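Local coordinates for coelenterazine-binding protein with bound coelenterazine (Renilla muelleri, PDB 2HPS), which binds the luciferin coelenterazine and, when calcium is bound, makes it available for reaction with luciferase and oxygen, at residues 16-21 with 78-82; 33-39 with 61-66; 11-16 with 167-173; 28-33 with 70-76. All coordinates share one frame; numbering follows the deposited sequence.

Contact 1: 16-21 with 78-82; sequences MKTRMQ and VEEAA. With CTZ (c2-hydroxy-coelenterazine), chain B.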
# COMPACT_ATOMS: atom_id res chain seq x y z
N MSE A 16 -9.55 0.81 3.24
CA MSE A 16 -9.37 0.31 1.87
C MSE A 16 -9.72 1.39 0.84
O MSE A 16 -9.07 1.50 -0.20
CB MSE A 16 -10.17 -0.96 1.63
CG MSE A 16 -9.75 -2.15 2.47
SE MSE A 16 -7.81 -2.58 2.31
CE MSE A 16 -7.19 -1.88 4.11
N LYS A 17 -10.73 2.20 1.11
CA LYS A 17 -11.06 3.30 0.20
C LYS A 17 -9.92 4.34 0.11
O LYS A 17 -9.66 4.93 -0.94
CB LYS A 17 -12.39 3.97 0.61
CG LYS A 17 -12.91 4.93 -0.47
CD LYS A 17 -14.23 5.64 -0.11
CE LYS A 17 -14.53 6.73 -1.15
NZ LYS A 17 -15.78 7.48 -0.79
N THR A 18 -9.23 4.56 1.23
CA THR A 18 -8.10 5.49 1.27
C THR A 18 -6.98 4.94 0.36
O THR A 18 -6.41 5.67 -0.46
CB THR A 18 -7.65 5.66 2.72
OG1 THR A 18 -8.78 6.16 3.48
CG2 THR A 18 -6.51 6.67 2.82
N ARG A 19 -6.75 3.65 0.47
CA ARG A 19 -5.76 2.95 -0.35
C ARG A 19 -6.16 3.03 -1.83
O ARG A 19 -5.34 3.33 -2.69
CB ARG A 19 -5.69 1.49 0.08
CG ARG A 19 -4.78 0.62 -0.77
CD ARG A 19 -4.86 -0.82 -0.29
NE ARG A 19 -4.36 -1.76 -1.30
CZ ARG A 19 -4.65 -3.06 -1.35
NH1 ARG A 19 -5.44 -3.63 -0.44
NH2 ARG A 19 -4.13 -3.80 -2.32
N MSE A 20 -7.42 2.78 -2.12
CA MSE A 20 -7.85 2.74 -3.50
C MSE A 20 -7.83 4.11 -4.15
O MSE A 20 -7.58 4.23 -5.36
CB MSE A 20 -9.22 2.08 -3.62
CG MSE A 20 -9.24 0.62 -3.22
SE MSE A 20 -8.10 -0.45 -4.40
CE MSE A 20 -6.51 -0.63 -3.50
N GLN A 21 -8.05 5.15 -3.35
CA GLN A 21 -8.03 6.50 -3.87
C GLN A 21 -6.64 6.86 -4.37
O GLN A 21 -6.51 7.71 -5.25
CB GLN A 21 -8.54 7.54 -2.86
CG GLN A 21 -10.04 7.55 -2.79
CD GLN A 21 -10.66 8.90 -2.45
OE1 GLN A 21 -9.99 9.86 -2.05
NE2 GLN A 21 -11.96 8.97 -2.61
N VAL A 78 -13.83 3.55 -6.95
CA VAL A 78 -12.95 3.34 -5.80
C VAL A 78 -13.63 2.61 -4.64
O VAL A 78 -12.99 1.79 -3.98
CB VAL A 78 -12.24 4.64 -5.33
CG1 VAL A 78 -11.39 5.20 -6.47
CG2 VAL A 78 -13.27 5.67 -4.82
N GLU A 79 -14.92 2.85 -4.39
CA GLU A 79 -15.57 2.13 -3.29
C GLU A 79 -15.86 0.66 -3.64
O GLU A 79 -15.78 -0.20 -2.75
CB GLU A 79 -16.80 2.87 -2.68
CG GLU A 79 -17.56 2.13 -1.52
CD GLU A 79 -16.76 1.85 -0.21
OE1 GLU A 79 -17.31 1.13 0.67
OE2 GLU A 79 -15.62 2.33 -0.01
N GLU A 80 -16.15 0.36 -4.91
CA GLU A 80 -16.31 -1.04 -5.33
C GLU A 80 -15.00 -1.82 -5.15
O GLU A 80 -15.00 -2.95 -4.64
CB GLU A 80 -16.81 -1.16 -6.76
CG GLU A 80 -17.13 -2.59 -7.20
CD GLU A 80 -17.80 -2.67 -8.57
OE1 GLU A 80 -18.59 -1.76 -8.91
OE2 GLU A 80 -17.55 -3.64 -9.31
N ALA A 81 -13.88 -1.20 -5.55
CA ALA A 81 -12.57 -1.81 -5.35
C ALA A 81 -12.25 -1.97 -3.86
O ALA A 81 -11.67 -2.98 -3.45
CB ALA A 81 -11.48 -0.98 -6.04
N ALA A 82 -12.64 -0.97 -3.05
CA ALA A 82 -12.46 -1.06 -1.59
C ALA A 82 -13.23 -2.24 -0.99
O ALA A 82 -12.70 -2.99 -0.17
CB ALA A 82 -12.86 0.27 -0.91
N1 CTZ B . 1.35 3.38 -1.46
C2 CTZ B . 1.02 3.81 -2.71
C3 CTZ B . 0.62 5.20 -2.48
N4 CTZ B . 0.73 5.53 -1.19
C5 CTZ B . 0.46 6.67 -0.54
C6 CTZ B . 0.65 6.71 0.85
N7 CTZ B . 1.10 5.63 1.52
C8 CTZ B . 1.38 4.47 0.89
C9 CTZ B . 1.16 4.41 -0.58
C10 CTZ B . 1.07 3.00 -3.98
C11 CTZ B . 0.08 1.88 -3.82
C12 CTZ B . 0.53 0.57 -3.73
C13 CTZ B . -0.35 -0.49 -3.56
C14 CTZ B . -1.72 -0.21 -3.49
C15 CTZ B . -2.19 1.11 -3.57
C16 CTZ B . -1.29 2.16 -3.73
O17 CTZ B . -2.59 -1.24 -3.32
O18 CTZ B . 0.20 6.03 -3.38
C19 CTZ B . 0.39 7.98 1.57
C20 CTZ B . -0.64 8.84 1.20
C21 CTZ B . -0.84 10.03 1.90
C22 CTZ B . -0.00 10.36 2.97
C23 CTZ B . 1.04 9.52 3.34
C24 CTZ B . 1.24 8.33 2.64
O25 CTZ B . -0.22 11.53 3.63
C26 CTZ B . 1.87 3.23 1.61
C27 CTZ B . 3.36 3.30 1.77
C28 CTZ B . 4.21 2.40 1.11
C29 CTZ B . 5.59 2.51 1.29
C30 CTZ B . 6.11 3.52 2.12
C31 CTZ B . 5.26 4.40 2.78
C32 CTZ B . 3.88 4.29 2.61
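Met20 and Ala81 meet where helix 6-21 crosses the start of helix 78-91, with Met20 SE 3.8 Å from Ala81 CB. The two short helical segments run 8.3 Å apart at an angle of 126°, and small residues let them come close. Ala82 CB sits 3.5 Å from Lys17 N, right against the backbone of the first helix, while Met16 CB lies 3.9 Å from Ala82 CB. Met16 and Met20 are both selenomethionines. In Met20, chi1 of -65° sets CG by Ala81 and Ala82; the bends at the next two bonds place SE against Ala81 and carry CE toward the ligand oxygen O17. Val78 points toward the other helix, its CB 4.3 Å from Met20 CB.

The solvent side is looser. Lys17 is stretched out, its aliphatic chain crossing Glu79 at about a right angle. Glu79 OE2 touches Lys17 CD at 3.6 Å, but Lys17 NZ and Glu79 OE2 stay 5.2 Å apart, too far for a salt bridge; Lys17 NZ makes a weak hydrogen bond to Asp186 O instead.

On the ligand side of helix 6-21, Arg19 reaches the coelenterazine phenol. Arg19 NE donates to CTZ O17 at 2.7 Å, nearly straight at 163°, and NH2 adds a weak second bond. An alanine here takes away both N-H donors, and O17 would probably lose its charge partner and be freer to shift. Packing between the helices is apolar, while on the ligand side the guanidinium would probably stabilise negative charge on the phenol oxygen.

Contact 2: 33-39 with 61-66; sequences REDYELI and FLRVAD. With CTZ (c2-hydroxy-coelenterazine), chain B.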
# COMPACT_ATOMS: atom_id res chain seq x y z
N ARG A 33 -7.11 -1.57 -14.13
CA ARG A 33 -5.90 -2.39 -14.11
C ARG A 33 -4.68 -1.57 -14.46
O ARG A 33 -3.66 -1.61 -13.75
CB ARG A 33 -6.07 -3.54 -15.09
CG ARG A 33 -5.08 -4.68 -14.99
CD ARG A 33 -5.52 -5.84 -15.87
NE ARG A 33 -4.61 -6.98 -15.74
CZ ARG A 33 -4.76 -7.96 -14.86
NH1 ARG A 33 -5.78 -7.95 -14.02
NH2 ARG A 33 -3.88 -8.96 -14.82
N GLU A 34 -4.74 -0.78 -15.55
CA GLU A 34 -3.55 -0.03 -15.94
C GLU A 34 -3.17 1.07 -14.96
O GLU A 34 -2.01 1.39 -14.83
CB GLU A 34 -3.60 0.51 -17.38
CG GLU A 34 -4.76 1.41 -17.68
CD GLU A 34 -5.92 0.66 -18.33
OE1 GLU A 34 -6.39 1.14 -19.39
OE2 GLU A 34 -6.34 -0.40 -17.78
N ASP A 35 -4.16 1.65 -14.27
CA ASP A 35 -3.88 2.60 -13.17
C ASP A 35 -3.03 1.92 -12.08
O ASP A 35 -2.11 2.54 -11.51
CB ASP A 35 -5.19 3.11 -12.55
CG ASP A 35 -6.04 3.95 -13.51
OD1 ASP A 35 -5.50 4.59 -14.44
OD2 ASP A 35 -7.28 3.97 -13.31
N TYR A 36 -3.34 0.67 -11.79
CA TYR A 36 -2.58 -0.10 -10.81
C TYR A 36 -1.16 -0.40 -11.31
O TYR A 36 -0.17 -0.24 -10.58
CB TYR A 36 -3.37 -1.36 -10.42
CG TYR A 36 -3.13 -1.81 -8.99
CD1 TYR A 36 -3.26 -0.90 -7.92
CD2 TYR A 36 -2.81 -3.14 -8.70
CE1 TYR A 36 -3.03 -1.32 -6.60
CE2 TYR A 36 -2.60 -3.56 -7.40
CZ TYR A 36 -2.70 -2.65 -6.35
OH TYR A 36 -2.48 -3.10 -5.06
N GLU A 37 -1.05 -0.79 -12.59
CA GLU A 37 0.25 -1.02 -13.23
C GLU A 37 1.12 0.23 -13.22
O GLU A 37 2.33 0.14 -13.14
CB GLU A 37 0.06 -1.47 -14.68
CG GLU A 37 -0.66 -2.81 -14.85
CD GLU A 37 -0.74 -3.23 -16.31
OE1 GLU A 37 0.28 -3.73 -16.81
OE2 GLU A 37 -1.81 -3.06 -16.94
N LEU A 38 0.49 1.41 -13.30
CA LEU A 38 1.26 2.65 -13.25
C LEU A 38 2.07 2.76 -11.96
O LEU A 38 3.21 3.23 -11.98
CB LEU A 38 0.33 3.86 -13.40
CG LEU A 38 0.96 5.26 -13.29
CD1 LEU A 38 2.03 5.50 -14.34
CD2 LEU A 38 -0.15 6.34 -13.36
N ILE A 39 1.47 2.36 -10.85
CA ILE A 39 2.18 2.33 -9.56
C ILE A 39 3.41 1.42 -9.64
O ILE A 39 4.51 1.83 -9.26
CB ILE A 39 1.23 1.90 -8.43
CG1 ILE A 39 0.17 2.98 -8.25
CG2 ILE A 39 2.02 1.66 -7.11
CD1 ILE A 39 -0.99 2.59 -7.38
N PHE A 61 1.68 -6.89 -8.72
CA PHE A 61 0.57 -5.94 -8.82
C PHE A 61 -0.62 -6.48 -9.62
O PHE A 61 -1.77 -6.26 -9.25
CB PHE A 61 1.03 -4.58 -9.34
CG PHE A 61 1.54 -3.67 -8.26
CD1 PHE A 61 2.74 -3.95 -7.60
CD2 PHE A 61 0.80 -2.55 -7.87
CE1 PHE A 61 3.21 -3.11 -6.56
CE2 PHE A 61 1.24 -1.72 -6.83
CZ PHE A 61 2.46 -1.99 -6.18
N LEU A 62 -0.35 -7.21 -10.70
CA LEU A 62 -1.43 -7.80 -11.48
C LEU A 62 -2.17 -8.86 -10.68
O LEU A 62 -3.39 -8.97 -10.76
CB LEU A 62 -0.91 -8.39 -12.79
CG LEU A 62 -0.41 -7.38 -13.83
CD1 LEU A 62 0.22 -8.16 -14.98
CD2 LEU A 62 -1.50 -6.44 -14.32
N ARG A 63 -1.43 -9.64 -9.90
CA ARG A 63 -2.02 -10.69 -9.06
C ARG A 63 -3.02 -10.08 -8.06
O ARG A 63 -4.14 -10.58 -7.88
CB ARG A 63 -0.92 -11.48 -8.34
CG ARG A 63 -1.46 -12.78 -7.69
CD ARG A 63 -0.32 -13.51 -6.96
NE ARG A 63 0.07 -12.82 -5.73
CZ ARG A 63 -0.58 -12.93 -4.57
NH1 ARG A 63 -1.66 -13.70 -4.48
NH2 ARG A 63 -0.17 -12.24 -3.52
N VAL A 64 -2.58 -9.01 -7.40
CA VAL A 64 -3.43 -8.25 -6.48
C VAL A 64 -4.57 -7.56 -7.24
O VAL A 64 -5.71 -7.59 -6.78
CB VAL A 64 -2.58 -7.29 -5.61
CG1 VAL A 64 -3.46 -6.44 -4.68
CG2 VAL A 64 -1.58 -8.10 -4.78
N ALA A 65 -4.30 -7.01 -8.43
CA ALA A 65 -5.37 -6.39 -9.25
C ALA A 65 -6.53 -7.36 -9.48
O ALA A 65 -7.70 -6.98 -9.42
CB ALA A 65 -4.81 -5.88 -10.58
N ASP A 66 -6.20 -8.62 -9.71
CA ASP A 66 -7.23 -9.65 -9.88
C ASP A 66 -8.13 -9.75 -8.65
O ASP A 66 -9.36 -9.82 -8.76
CB ASP A 66 -6.62 -11.02 -10.19
CG ASP A 66 -5.96 -11.08 -11.58
OD1 ASP A 66 -6.22 -10.21 -12.45
OD2 ASP A 66 -5.14 -12.00 -11.79
N1 CTZ B . 1.35 3.38 -1.46
C2 CTZ B . 1.02 3.81 -2.71
C3 CTZ B . 0.62 5.20 -2.48
N4 CTZ B . 0.73 5.53 -1.19
C5 CTZ B . 0.46 6.67 -0.54
C6 CTZ B . 0.65 6.71 0.85
N7 CTZ B . 1.10 5.63 1.52
C8 CTZ B . 1.38 4.47 0.89
C9 CTZ B . 1.16 4.41 -0.58
C10 CTZ B . 1.07 3.00 -3.98
C11 CTZ B . 0.08 1.88 -3.82
C12 CTZ B . 0.53 0.57 -3.73
C13 CTZ B . -0.35 -0.49 -3.56
C14 CTZ B . -1.72 -0.21 -3.49
C15 CTZ B . -2.19 1.11 -3.57
C16 CTZ B . -1.29 2.16 -3.73
O17 CTZ B . -2.59 -1.24 -3.32
O18 CTZ B . 0.20 6.03 -3.38
C19 CTZ B . 0.39 7.98 1.57
C20 CTZ B . -0.64 8.84 1.20
C21 CTZ B . -0.84 10.03 1.90
C22 CTZ B . -0.00 10.36 2.97
C23 CTZ B . 1.04 9.52 3.34
C24 CTZ B . 1.24 8.33 2.64
O25 CTZ B . -0.22 11.53 3.63
C26 CTZ B . 1.87 3.23 1.61
C27 CTZ B . 3.36 3.30 1.77
C28 CTZ B . 4.21 2.40 1.11
C29 CTZ B . 5.59 2.51 1.29
C30 CTZ B . 6.11 3.52 2.12
C31 CTZ B . 5.26 4.40 2.78
C32 CTZ B . 3.88 4.29 2.61
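Tyr36 OH has three hydrogen-bond partners: it is bonded to CTZ O17 at 2.5 Å, and also to Arg19 NH2 and Gln103 NE2. The phenol oxygen of the ligand lies at the edge of the Tyr36 ring, near its plane. With chi1 at -148°, the ring reaches from helix 33-47 past helix 51-68 to the pocket. Phe61 CD2 rests over one face of it, 3.6 Å from Tyr36 CE2 and offset toward the rim; the ring planes are inclined at 49°, neither stacked nor edge-to-face. The backbone O of Phe61 lies at the Tyr36 edge, 3.3 Å from Tyr36 CD2, while Val64 CG1 and Ala65 CB pack obliquely about the same ring.

Farther along helix 33-47, Ile39 CG2 touches both Phe61 CE2 and CTZ C10, the latter at 3.5 Å. Phe61 CE2 in turn approaches CTZ C13, so both side chains help hold the hydroxybenzyl arm.

Toward the surface the chemistry becomes ionic. The extended Arg33 sends NH1 to Asp66 OD1 in a salt bridge of 2.8 Å, the carboxylate oxygen lying in the guanidinium plane. Leu62 CD2 covers one guanidinium face, 3.5 Å from Arg33 NE, and also touches the methylene chain of Glu37, whose carboxylate is paired with Arg58.

The two segments, inclined at 146° with 9.7 Å between axes, therefore carry charge outside and aromatic packing inside. The short Tyr36 bond, with the Arg19 guanidinium at the same O17, probably limits the turning of the ligand phenol, and the positive charge would probably favour negative charge on O17.

Contact 3: 11-16 with 167-173; sequences YHLRKM and FLFGLEE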
# COMPACT_ATOMS: atom_id res chain seq x y z
N TYR A 11 -14.78 0.59 9.40
CA TYR A 11 -13.43 1.10 9.53
C TYR A 11 -12.50 0.46 8.49
O TYR A 11 -11.70 1.15 7.85
CB TYR A 11 -12.91 0.88 10.96
CG TYR A 11 -11.48 1.33 11.13
CD1 TYR A 11 -11.14 2.68 11.00
CD2 TYR A 11 -10.45 0.40 11.33
CE1 TYR A 11 -9.80 3.12 11.11
CE2 TYR A 11 -9.13 0.82 11.44
CZ TYR A 11 -8.81 2.17 11.32
OH TYR A 11 -7.50 2.58 11.45
N HIS A 12 -12.61 -0.85 8.32
CA HIS A 12 -11.76 -1.54 7.33
C HIS A 12 -12.02 -1.02 5.93
O HIS A 12 -11.07 -0.73 5.19
CB HIS A 12 -11.92 -3.05 7.39
CG HIS A 12 -10.80 -3.77 6.72
ND1 HIS A 12 -10.76 -3.99 5.36
CD2 HIS A 12 -9.63 -4.24 7.22
CE1 HIS A 12 -9.62 -4.58 5.05
NE2 HIS A 12 -8.92 -4.76 6.16
N LEU A 13 -13.29 -0.83 5.57
CA LEU A 13 -13.61 -0.25 4.25
C LEU A 13 -13.07 1.16 4.09
O LEU A 13 -12.68 1.56 2.98
CB LEU A 13 -15.12 -0.24 4.01
CG LEU A 13 -15.81 -1.58 3.75
CD1 LEU A 13 -17.33 -1.41 3.84
CD2 LEU A 13 -15.42 -2.09 2.35
N ARG A 14 -13.11 1.94 5.16
CA ARG A 14 -12.55 3.30 5.16
C ARG A 14 -11.06 3.28 4.87
O ARG A 14 -10.58 4.06 4.04
CB ARG A 14 -12.83 3.99 6.49
CG ARG A 14 -12.42 5.47 6.53
CD ARG A 14 -12.86 6.10 7.87
NE ARG A 14 -12.45 7.50 7.97
CZ ARG A 14 -13.13 8.54 7.49
NH1 ARG A 14 -14.29 8.35 6.84
NH2 ARG A 14 -12.64 9.78 7.64
N LYS A 15 -10.35 2.33 5.48
CA LYS A 15 -8.95 2.13 5.19
C LYS A 15 -8.76 1.76 3.72
O LYS A 15 -7.93 2.35 3.03
CB LYS A 15 -8.36 1.06 6.09
CG LYS A 15 -8.17 1.50 7.56
CD LYS A 15 -7.33 0.52 8.35
CE LYS A 15 -7.97 -0.87 8.47
NZ LYS A 15 -7.11 -1.84 9.30
N MSE A 16 -9.55 0.81 3.24
CA MSE A 16 -9.37 0.31 1.87
C MSE A 16 -9.72 1.39 0.84
O MSE A 16 -9.07 1.50 -0.20
CB MSE A 16 -10.17 -0.96 1.63
CG MSE A 16 -9.75 -2.15 2.47
SE MSE A 16 -7.81 -2.58 2.31
CE MSE A 16 -7.19 -1.88 4.11
N PHE A 167 -2.58 -2.29 8.94
CA PHE A 167 -3.40 -1.65 7.91
C PHE A 167 -4.25 -2.67 7.16
O PHE A 167 -5.45 -2.48 7.00
CB PHE A 167 -2.54 -0.87 6.95
CG PHE A 167 -3.35 -0.08 5.94
CD1 PHE A 167 -3.88 1.16 6.30
CD2 PHE A 167 -3.60 -0.58 4.67
CE1 PHE A 167 -4.65 1.90 5.39
CE2 PHE A 167 -4.38 0.16 3.75
CZ PHE A 167 -4.89 1.40 4.11
N LEU A 168 -3.63 -3.76 6.71
CA LEU A 168 -4.35 -4.72 5.85
C LEU A 168 -5.38 -5.58 6.57
O LEU A 168 -6.42 -5.91 5.98
CB LEU A 168 -3.34 -5.61 5.09
CG LEU A 168 -2.54 -4.94 3.97
CD1 LEU A 168 -1.59 -5.99 3.40
CD2 LEU A 168 -3.43 -4.33 2.88
N PHE A 169 -5.13 -5.95 7.83
CA PHE A 169 -5.98 -6.90 8.54
C PHE A 169 -6.64 -6.39 9.82
O PHE A 169 -7.50 -7.08 10.38
CB PHE A 169 -5.19 -8.18 8.87
CG PHE A 169 -4.64 -8.85 7.66
CD1 PHE A 169 -5.48 -9.46 6.75
CD2 PHE A 169 -3.26 -8.86 7.42
CE1 PHE A 169 -4.97 -10.08 5.62
CE2 PHE A 169 -2.75 -9.47 6.29
CZ PHE A 169 -3.60 -10.08 5.39
N GLY A 170 -6.22 -5.22 10.29
CA GLY A 170 -6.73 -4.66 11.54
C GLY A 170 -8.20 -4.30 11.45
O GLY A 170 -8.64 -3.71 10.47
N LEU A 171 -8.96 -4.68 12.48
CA LEU A 171 -10.38 -4.35 12.57
C LEU A 171 -10.61 -3.17 13.50
O LEU A 171 -11.70 -2.58 13.50
CB LEU A 171 -11.18 -5.54 13.08
CG LEU A 171 -11.14 -6.80 12.21
CD1 LEU A 171 -11.96 -7.91 12.85
CD2 LEU A 171 -11.62 -6.51 10.82
N GLU A 172 -9.60 -2.89 14.31
CA GLU A 172 -9.66 -1.79 15.26
C GLU A 172 -8.67 -0.72 14.84
O GLU A 172 -7.61 -1.01 14.29
CB GLU A 172 -9.32 -2.28 16.67
CG GLU A 172 -10.54 -2.67 17.52
CD GLU A 172 -11.24 -3.91 17.05
OE1 GLU A 172 -10.57 -4.96 16.88
OE2 GLU A 172 -12.47 -3.85 16.85
N GLU A 173 -9.05 0.52 15.10
CA GLU A 173 -8.27 1.68 14.72
C GLU A 173 -6.93 1.75 15.45
O GLU A 173 -6.87 1.47 16.65
CB GLU A 173 -9.10 2.91 15.04
CG GLU A 173 -8.52 4.20 14.63
CD GLU A 173 -9.48 5.32 14.88
OE1 GLU A 173 -10.66 5.04 15.19
OE2 GLU A 173 -9.06 6.49 14.75
O HOH W 1 -6.15 -1.11 11.87
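His12 and Lys15 of helix 6-21 hydrogen-bond to the carbonyls at and just past the end of helix 157-169. His12 NE2 donates to Leu168 O at 2.8 Å, with the oxygen in the imidazole plane but the donor well above the carbonyl plane. Thr86 OG1, bonded to His12 ND1, fixes the ring from its other nitrogen. Lys15 NZ spans the helix end, reaching Gly170 O at 2.7 Å and Phe167 O at 2.9 Å. A bend at chi3 (-63°) turns the ammonium group back toward these oxygens. Water 1 accepts from Lys15 NZ and bridges to Glu172 O.

The apolar contacts centre on Phe167. The CE methyl of Met16 meets Phe167 CE2 at 3.5 Å, while Lys15 CB lies 3.9 Å from Phe167 CE1, the two side chains sliding past each other in opposite directions. The Phe167 ring also stacks with Tyr181.

A CH-pi contact closes the outer side: Glu173 CB sits over one face of the Tyr11 ring, 4.1 Å from its centroid, and Lys15 CG lies over the opposite face. Asn178 binds both Tyr11 OH and Glu173 OE2, tying these two polar ends together.

Gly170 is the first residue to leave helical geometry, so the buried ammonium and imidazole serve carbonyls that a helix C-terminus leaves without backbone donors. The contact joins the first helix of EF-hand 1 to the last helix of EF-hand 4, closing the chain of four EF-hands end to end.

Contact 4: 28-33 with 70-76; sequences DGFISR and LAPGVRI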
# COMPACT_ATOMS: atom_id res chain seq x y z
N ASP A 28 -11.18 10.98 -10.57
CA ASP A 28 -12.53 10.87 -11.15
C ASP A 28 -13.43 9.85 -10.44
O ASP A 28 -14.59 9.65 -10.82
CB ASP A 28 -12.46 10.61 -12.67
CG ASP A 28 -11.93 9.22 -13.03
OD1 ASP A 28 -11.41 8.49 -12.15
OD2 ASP A 28 -12.04 8.85 -14.22
N GLY A 29 -12.88 9.21 -9.40
CA GLY A 29 -13.62 8.23 -8.60
C GLY A 29 -13.60 6.82 -9.15
O GLY A 29 -14.30 5.95 -8.62
N PHE A 30 -12.83 6.60 -10.21
CA PHE A 30 -12.76 5.29 -10.87
C PHE A 30 -11.32 4.86 -11.09
O PHE A 30 -10.43 5.69 -11.27
CB PHE A 30 -13.52 5.31 -12.20
CG PHE A 30 -15.01 5.40 -12.02
CD1 PHE A 30 -15.79 4.24 -11.98
CD2 PHE A 30 -15.63 6.64 -11.86
CE1 PHE A 30 -17.17 4.32 -11.80
CE2 PHE A 30 -17.02 6.73 -11.67
CZ PHE A 30 -17.79 5.56 -11.64
N ILE A 31 -11.10 3.55 -11.09
CA ILE A 31 -9.76 3.00 -11.30
C ILE A 31 -9.80 1.78 -12.22
O ILE A 31 -10.84 1.14 -12.41
CB ILE A 31 -9.06 2.63 -9.97
CG1 ILE A 31 -9.88 1.61 -9.15
CG2 ILE A 31 -8.75 3.90 -9.15
CD1 ILE A 31 -9.11 1.00 -7.97
N SER A 32 -8.63 1.44 -12.76
CA SER A 32 -8.54 0.31 -13.68
C SER A 32 -7.22 -0.41 -13.47
O SER A 32 -6.31 0.09 -12.78
CB SER A 32 -8.57 0.82 -15.12
OG SER A 32 -7.37 1.51 -15.39
N ARG A 33 -7.11 -1.57 -14.13
CA ARG A 33 -5.90 -2.39 -14.11
C ARG A 33 -4.68 -1.57 -14.46
O ARG A 33 -3.66 -1.61 -13.75
CB ARG A 33 -6.07 -3.54 -15.09
CG ARG A 33 -5.08 -4.68 -14.99
CD ARG A 33 -5.52 -5.84 -15.87
NE ARG A 33 -4.61 -6.98 -15.74
CZ ARG A 33 -4.76 -7.96 -14.86
NH1 ARG A 33 -5.78 -7.95 -14.02
NH2 ARG A 33 -3.88 -8.96 -14.82
N LEU A 70 -9.92 -5.62 -10.56
CA LEU A 70 -9.40 -4.78 -11.63
C LEU A 70 -9.04 -5.64 -12.84
O LEU A 70 -7.87 -5.74 -13.22
CB LEU A 70 -8.20 -3.95 -11.16
CG LEU A 70 -8.47 -3.01 -9.99
CD1 LEU A 70 -7.18 -2.23 -9.71
CD2 LEU A 70 -9.63 -2.06 -10.33
N ALA A 71 -10.07 -6.27 -13.39
CA ALA A 71 -9.95 -7.16 -14.55
C ALA A 71 -9.59 -6.36 -15.79
O ALA A 71 -9.86 -5.16 -15.87
CB ALA A 71 -11.26 -7.93 -14.76
N PRO A 72 -8.92 -7.01 -16.78
CA PRO A 72 -8.62 -6.29 -18.02
C PRO A 72 -9.88 -5.65 -18.61
O PRO A 72 -10.95 -6.26 -18.63
CB PRO A 72 -8.10 -7.40 -18.95
CG PRO A 72 -7.55 -8.42 -18.03
CD PRO A 72 -8.40 -8.40 -16.79
N GLY A 73 -9.74 -4.40 -19.03
CA GLY A 73 -10.82 -3.70 -19.72
C GLY A 73 -11.89 -3.04 -18.86
O GLY A 73 -12.65 -2.20 -19.38
N VAL A 74 -11.97 -3.40 -17.58
CA VAL A 74 -13.01 -2.84 -16.71
C VAL A 74 -12.53 -1.57 -16.01
O VAL A 74 -11.32 -1.33 -15.86
CB VAL A 74 -13.62 -3.86 -15.69
CG1 VAL A 74 -13.94 -5.19 -16.36
CG2 VAL A 74 -12.70 -4.06 -14.48
N ARG A 75 -13.50 -0.77 -15.60
CA ARG A 75 -13.26 0.46 -14.88
C ARG A 75 -14.28 0.36 -13.77
O ARG A 75 -15.47 0.20 -14.04
CB ARG A 75 -13.56 1.63 -15.82
CG ARG A 75 -13.58 2.99 -15.19
CD ARG A 75 -13.67 4.05 -16.27
NE ARG A 75 -13.71 5.40 -15.70
CZ ARG A 75 -14.82 6.08 -15.44
NH1 ARG A 75 -16.01 5.54 -15.69
NH2 ARG A 75 -14.74 7.30 -14.92
N ILE A 76 -13.82 0.35 -12.51
CA ILE A 76 -14.73 0.25 -11.37
C ILE A 76 -14.50 1.41 -10.42
O ILE A 76 -13.44 2.04 -10.45
CB ILE A 76 -14.63 -1.12 -10.63
CG1 ILE A 76 -13.26 -1.33 -10.00
CG2 ILE A 76 -14.96 -2.30 -11.58
CD1 ILE A 76 -13.20 -2.60 -9.10
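Phe30 CG stands beside its backbone N (chi1 -70°) and Arg75 is extended from CG to NE, which brings ring and guanidinium face to face across the strand pair. The planes are 21° apart and the centres 4.0 Å, an off-centre cation-pi stack with Phe30 CG beneath the middle of the guanidinium. At its edge, Arg75 NH2 forms a salt bridge of 3.2 Å with Asp28 OD2; this oxygen lies in the guanidinium plane, while NH2 approaches from above the carboxylate plane. Asp28 OD1 meanwhile accepts from Phe30 N, an Asx turn that steadies the carboxylate. A serine in place of Phe30 has no ring to stack on, and the Arg75 guanidinium would probably be freer to swing away from Asp28.

Next along the strands, Ile31 and Ile76 form the antiparallel hydrogen-bonded pair of the short two-stranded sheet that couples the loops of paired EF-hands. Ile31 N donates to Ile76 O at 2.9 Å, and Ile76 N returns a bond to Ile31 O at 3.1 Å. On the face bearing Ile31 and Ile76, Ile31 CG1 packs 3.9 Å from Leu70 CD2, the two side chains crossing at about a right angle.

A type II turn from Ala71 to Val74 leads into the second strand. Beside it, Arg33 NH1, which also serves Asp66, donates to Leu70 O at 3.1 Å, and Pro72 lies alongside with its ring over one guanidinium face, Pro72 CD 3.8 Å from Arg33 NH1.

Contact 1 is the buried one, contacts 2 and 3 are partly buried, and contact 4 lies at the surface, its centre about 17 Å from the chain centre. Contacts 1 and 3 both use helix 6-21 and share Met16; contacts 2 and 4 share Arg33, where strand 30-32 runs into helix 33-47. Contacts 1 and 2 meet at the ligand, Arg19 NH2 lying 3.3 Å from Tyr36 OH. Contacts 1, 2 and 4 all join EF-hands 1 and 2, whereas contact 3 brings in EF-hand 4. Apolar helix packing dominates contact 1, aromatic packing with an outer salt bridge contact 2, helix-end carbonyls contact 3, and strand bonds with a stacked arginine contact 4.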